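Local coordinates for protein V-type ATP synthase alpha chain (Thermoplasma volcanium, PDB 4O1S) that is an intein carried within an archaeal V-type ATPase subunit A, with a mostly beta-stranded fold of the Hint (hedgehog/intein) clan, at residues Thr10-Tyr13 with Thr19-Ile22; Ser27-Arg30 with Asp34-Val37. All blocks are in the same frame, centred on the assembly; numbering follows the deposited sequence.

Contact 1: Thr10-Tyr13 with Thr19-Ile22; sequences TPVY and TIKI
Main-chain hydrogen bonds supply the polar part of the pairing between Pro11-Tyr13 and Thr19-Lys21. Val12 and Ile20 form an antiparallel hydrogen-bonded pair. In it, Val12 N reaches Ile20 O at 2.8 Å with an N-H...O angle of 171°, while the return bond from Ile20 N to Val12 O is longer, 3.3 Å. A third bond, Ile22 N to Thr10 O at 2.7 Å, falls where strand 19-21 turns into helix 22-31: Lys21 is at the N-cap position, and Thr10 O accepts the N-H of Ile22, the first helical residue. Lys21 CA adds a CA-H...O contact to Thr10 O.

The two strands are the arms of a beta hairpin that forms a two-stranded sheet of its own within the intein fold, their short axes at 145°.

Apolar contacts differ between the two faces. On the face bearing Val12 and Ile20 the side chains lie alongside each other, and Val12 CG2 meets Ile20 CG2 at 3.6 Å. With Val12 CG1 anti to the carbonyl carbon (chi1 -61°), CG2 is left between backbone N and carbonyl carbon, as Ile20 CG2 is on its own residue. Phe158 also packs on Val12. On the face of Pro11, Tyr13, Thr19 and Lys21, the methyl Thr19 CG2 approaches the Tyr13 ring obliquely, 3.7 Å from CE1, and touches Pro11 CB at 3.9 Å. The Tyr13 hydroxyl bonds to Gly161 O.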
ATOM      1  N   THR A  10       4.692  -4.544  -5.217  1.00 27.80           N
ATOM      2  CA  THR A  10       3.323  -4.357  -4.808  1.00 24.63           C
ATOM      3  C   THR A  10       2.517  -3.836  -5.982  1.00 30.34           C
ATOM      4  O   THR A  10       2.868  -2.816  -6.570  1.00 32.19           O
ATOM      5  CB  THR A  10       3.237  -3.344  -3.644  1.00 23.32           C
ATOM      6  OG1 THR A  10       4.070  -3.779  -2.561  1.00 16.38           O
ATOM      7  CG2 THR A  10       1.787  -3.182  -3.159  1.00 17.80           C
ATOM      8  N   PRO A  11       1.427  -4.542  -6.328  1.00 33.43           N
ATOM      9  CA  PRO A  11       0.482  -4.018  -7.312  1.00 33.91           C
ATOM     10  C   PRO A  11      -0.292  -2.870  -6.710  1.00 33.41           C
ATOM     11  O   PRO A  11      -0.728  -2.950  -5.561  1.00 26.15           O
ATOM     12  CB  PRO A  11      -0.486  -5.193  -7.540  1.00 27.48           C
ATOM     13  CG  PRO A  11       0.208  -6.382  -7.015  1.00 22.41           C
ATOM     14  CD  PRO A  11       1.030  -5.875  -5.862  1.00 27.71           C
ATOM     15  N   VAL A  12      -0.451  -1.810  -7.487  1.00 35.95           N
ATOM     16  CA  VAL A  12      -1.447  -0.809  -7.177  1.00 34.69           C
ATOM     17  C   VAL A  12      -2.497  -0.857  -8.266  1.00 34.24           C
ATOM     18  O   VAL A  12      -2.228  -1.349  -9.357  1.00 36.53           O
ATOM     19  CB  VAL A  12      -0.832   0.561  -7.088  1.00 34.60           C
ATOM     20  CG1 VAL A  12       0.175   0.546  -5.993  1.00 40.79           C
ATOM     21  CG2 VAL A  12      -0.159   0.894  -8.362  1.00 37.34           C
ATOM     22  N   TYR A  13      -3.701  -0.383  -7.962  1.00 40.48           N
ATOM     23  CA  TYR A  13      -4.828  -0.524  -8.885  1.00 38.01           C
ATOM     24  C   TYR A  13      -5.247   0.833  -9.430  1.00 37.60           C
ATOM     25  O   TYR A  13      -5.750   1.687  -8.688  1.00 41.64           O
ATOM     26  CB  TYR A  13      -5.977  -1.284  -8.201  1.00 32.03           C
ATOM     27  CG  TYR A  13      -5.512  -2.671  -7.804  1.00 39.18           C
ATOM     28  CD1 TYR A  13      -5.616  -3.744  -8.695  1.00 42.07           C
ATOM     29  CD2 TYR A  13      -4.886  -2.894  -6.578  1.00 38.92           C
ATOM     30  CE1 TYR A  13      -5.153  -5.007  -8.360  1.00 38.05           C
ATOM     31  CE2 TYR A  13      -4.419  -4.154  -6.227  1.00 38.77           C
ATOM     32  CZ  TYR A  13      -4.554  -5.209  -7.125  1.00 43.81           C
ATOM     33  OH  TYR A  13      -4.091  -6.472  -6.808  1.00 49.11           O
ATOM     34  N   THR A  19      -3.393  -2.780 -13.793  1.00 52.02           N
ATOM     35  CA  THR A  19      -2.698  -3.138 -12.583  1.00 44.30           C
ATOM     36  C   THR A  19      -1.242  -2.917 -12.892  1.00 37.82           C
ATOM     37  O   THR A  19      -0.770  -3.282 -13.961  1.00 44.81           O
ATOM     38  CB  THR A  19      -2.909  -4.600 -12.250  1.00 43.94           C
ATOM     39  OG1 THR A  19      -4.298  -4.892 -12.369  1.00 60.49           O
ATOM     40  CG2 THR A  19      -2.483  -4.882 -10.848  1.00 38.39           C
ATOM     41  N   ILE A  20      -0.527  -2.322 -11.950  1.00 23.65           N
ATOM     42  CA  ILE A  20       0.880  -2.045 -12.143  1.00 20.30           C
ATOM     43  C   ILE A  20       1.653  -2.165 -10.828  1.00 25.14           C
ATOM     44  O   ILE A  20       1.167  -1.774  -9.750  1.00 23.15           O
ATOM     45  CB  ILE A  20       1.084  -0.648 -12.786  1.00 23.91           C
ATOM     46  CG1 ILE A  20       2.505  -0.491 -13.303  1.00 19.34           C
ATOM     47  CG2 ILE A  20       0.778   0.483 -11.799  1.00 24.52           C
ATOM     48  CD1 ILE A  20       2.714   0.823 -14.000  1.00 18.24           C
ATOM     49  N   LYS A  21       2.842  -2.747 -10.920  1.00 23.28           N
ATOM     50  CA  LYS A  21       3.719  -2.857  -9.769  1.00 25.40           C
ATOM     51  C   LYS A  21       4.226  -1.465  -9.445  1.00 28.40           C
ATOM     52  O   LYS A  21       4.591  -0.710 -10.356  1.00 34.62           O
ATOM     53  CB  LYS A  21       4.896  -3.764 -10.100  1.00 31.09           C
ATOM     54  CG  LYS A  21       4.548  -5.230 -10.222  1.00 29.81           C
ATOM     55  CD  LYS A  21       5.794  -6.018 -10.503  1.00 37.37           C
ATOM     56  CE  LYS A  21       5.503  -7.281 -11.270  1.00 38.28           C
ATOM     57  NZ  LYS A  21       6.736  -7.678 -11.985  1.00 38.30           N
ATOM     58  N   ILE A  22       4.254  -1.116  -8.162  1.00 17.70           N
ATOM     59  CA  ILE A  22       4.644   0.239  -7.762  1.00 19.04           C
ATOM     60  C   ILE A  22       6.052   0.636  -8.259  1.00 27.57           C
ATOM     61  O   ILE A  22       6.280   1.771  -8.656  1.00 31.48           O
ATOM     62  CB  ILE A  22       4.467   0.477  -6.248  1.00 17.69           C
ATOM     63  CG1 ILE A  22       4.564   1.970  -5.922  1.00 18.56           C
ATOM     64  CG2 ILE A  22       5.467  -0.344  -5.423  1.00 20.22           C
ATOM     65  CD1 ILE A  22       3.834   2.381  -4.589  1.00 18.92           C
TER

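Contact 2: Ser27-Arg30 with Asp34-Val37; sequences SSER and DNIV
Asn35 ND2 grips Glu29 at two points, and this pair of hydrogen bonds from one amide nitrogen makes the close-fitting half of the contact. It donates to the backbone Glu29 O at 2.9 Å with an N-H...O angle of 155°, and to the carboxylate Glu29 OE1, also at 2.9 Å. The acceptors lie near the amide plane and on opposite sides of the CG-ND2 line, so each N-H can serve one of them. Glu29 OE1 is met nearly along its C-O axis, and carboxylate and amide are close to coplanar, 29° apart. A bend at chi2 (-68°) turns the carboxylate of Glu29 back toward the loop instead of letting the chain run straight out from the helix. The far end of the amide is held too: Asn35 OD1 accepts a hydrogen bond from Lys49 N, which together with the ND2 pair should restrict rotation of the group.

In the fold this is a helix-to-strand turn. The last part of helix 22-31 gives way to a short loop, and the chain re-enters as strand 36-40, an outermost strand of a five-stranded antiparallel sheet, next to strand 43-58.

The other half is looser and nearer solvent. Exposed Arg30 and partly exposed Val37 cross at about a right angle, with van der Waals contact alone: Val37 CG2 lies 3.8 Å from Arg30 O and 4.1 Å from Arg30 CG. The guanidinium is engaged by Glu44, a salt bridge through Arg30 NE.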
ATOM      1  N   SER A  27       9.160   4.106 -11.795  1.00 25.45           N
ATOM      2  CA  SER A  27      10.274   4.220 -12.713  1.00 29.34           C
ATOM      3  C   SER A  27       9.853   5.015 -13.934  1.00 31.40           C
ATOM      4  O   SER A  27      10.607   5.852 -14.466  1.00 35.20           O
ATOM      5  CB  SER A  27      10.712   2.832 -13.146  1.00 33.56           C
ATOM      6  OG  SER A  27      11.939   2.916 -13.833  1.00 42.51           O
ATOM      7  N   SER A  28       8.632   4.731 -14.375  1.00 23.49           N
ATOM      8  CA  SER A  28       8.066   5.367 -15.551  1.00 22.11           C
ATOM      9  C   SER A  28       7.839   6.863 -15.311  1.00 28.70           C
ATOM     10  O   SER A  28       8.228   7.707 -16.122  1.00 31.08           O
ATOM     11  CB  SER A  28       6.750   4.685 -15.911  1.00 14.78           C
ATOM     12  OG  SER A  28       6.185   5.305 -17.055  1.00 31.44           O
ATOM     13  N   GLU A  29       7.213   7.177 -14.181  1.00 28.73           N
ATOM     14  CA  GLU A  29       6.917   8.549 -13.825  1.00 33.86           C
ATOM     15  C   GLU A  29       8.204   9.345 -13.606  1.00 29.03           C
ATOM     16  O   GLU A  29       8.260  10.540 -13.850  1.00 32.72           O
ATOM     17  CB  GLU A  29       6.043   8.569 -12.573  1.00 34.27           C
ATOM     18  CG  GLU A  29       4.660   7.987 -12.796  1.00 28.06           C
ATOM     19  CD  GLU A  29       3.834   8.863 -13.700  1.00 37.61           C
ATOM     20  OE1 GLU A  29       4.181  10.054 -13.844  1.00 42.83           O
ATOM     21  OE2 GLU A  29       2.841   8.373 -14.271  1.00 41.92           O
ATOM     22  N   ARG A  30       9.244   8.654 -13.178  1.00 22.53           N
ATOM     23  CA  ARG A  30      10.501   9.301 -12.891  1.00 23.85           C
ATOM     24  C   ARG A  30      11.122   9.929 -14.142  1.00 28.48           C
ATOM     25  O   ARG A  30      11.778  10.967 -14.064  1.00 32.16           O
ATOM     26  CB  ARG A  30      11.448   8.302 -12.236  1.00 20.97           C
ATOM     27  CG  ARG A  30      12.634   8.958 -11.606  1.00 22.43           C
ATOM     28  CD  ARG A  30      13.550   7.945 -10.941  1.00 31.53           C
ATOM     29  NE  ARG A  30      14.639   8.644 -10.268  1.00 41.65           N
ATOM     30  CZ  ARG A  30      15.837   8.853 -10.797  1.00 36.11           C
ATOM     31  NH1 ARG A  30      16.127   8.395 -12.004  1.00 37.26           N
ATOM     32  NH2 ARG A  30      16.741   9.522 -10.119  1.00 32.88           N
ATOM     33  N   ASP A  34       7.456  16.403 -17.838  1.00 29.63           N
ATOM     34  CA  ASP A  34       6.342  16.824 -17.000  1.00 32.18           C
ATOM     35  C   ASP A  34       6.583  16.929 -15.471  1.00 38.95           C
ATOM     36  O   ASP A  34       6.025  17.808 -14.809  1.00 45.31           O
ATOM     37  CB  ASP A  34       5.236  15.772 -17.189  1.00 42.95           C
ATOM     38  CG  ASP A  34       4.106  16.252 -18.053  1.00 53.31           C
ATOM     39  OD1 ASP A  34       4.247  17.346 -18.658  1.00 63.61           O
ATOM     40  OD2 ASP A  34       3.086  15.516 -18.130  1.00 50.95           O
ATOM     41  N   ASN A  35       7.352  16.005 -14.905  1.00 26.85           N
ATOM     42  CA  ASN A  35       7.338  15.798 -13.458  1.00 28.17           C
ATOM     43  C   ASN A  35       8.544  16.396 -12.790  1.00 31.04           C
ATOM     44  O   ASN A  35       9.547  16.683 -13.436  1.00 36.06           O
ATOM     45  CB  ASN A  35       7.265  14.304 -13.092  1.00 20.37           C
ATOM     46  CG  ASN A  35       5.971  13.642 -13.547  1.00 28.87           C
ATOM     47  OD1 ASN A  35       4.952  14.309 -13.780  1.00 35.63           O
ATOM     48  ND2 ASN A  35       6.002  12.322 -13.671  1.00 16.34           N
ATOM     49  N   ILE A  36       8.455  16.563 -11.479  1.00 32.48           N
ATOM     50  CA  ILE A  36       9.598  17.063 -10.735  1.00 33.76           C
ATOM     51  C   ILE A  36      10.121  16.006  -9.771  1.00 34.05           C
ATOM     52  O   ILE A  36       9.356  15.422  -8.983  1.00 35.24           O
ATOM     53  CB  ILE A  36       9.268  18.379 -10.014  1.00 28.49           C
ATOM     54  CG1 ILE A  36       8.764  19.401 -11.027  1.00 35.58           C
ATOM     55  CG2 ILE A  36      10.496  18.939  -9.334  1.00 24.34           C
ATOM     56  CD1 ILE A  36       8.553  20.802 -10.460  1.00 37.89           C
ATOM     57  N   VAL A  37      11.423  15.738  -9.861  1.00 27.67           N
ATOM     58  CA  VAL A  37      12.026  14.693  -9.036  1.00 25.24           C
ATOM     59  C   VAL A  37      12.934  15.322  -8.047  1.00 26.27           C
ATOM     60  O   VAL A  37      13.832  16.074  -8.405  1.00 32.21           O
ATOM     61  CB  VAL A  37      12.853  13.680  -9.843  1.00 24.27           C
ATOM     62  CG1 VAL A  37      13.543  12.702  -8.915  1.00 16.98           C
ATOM     63  CG2 VAL A  37      11.957  12.936 -10.821  1.00 27.38           C
TER

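How the contacts relate
Helix 22-31 joins the two contacts in sequence: contact 1 meets its first residue and contact 2 its last part. Their centres are about 17 Å apart and their nearest atoms about 5 Å, without touching. Contact 1 is the more central, its centre about 9 Å from the centre of the chain against about 20 Å for the centre of contact 2, and buries 354 Å² against 189 Å². Both mix buried and exposed residues. The chemistry follows the elements joined: a strand pair is held by main-chain bonds and flanking methyl contacts, whereas the helix-to-strand turn relies on an asparagine side chain as donor, and its apolar part is peripheral.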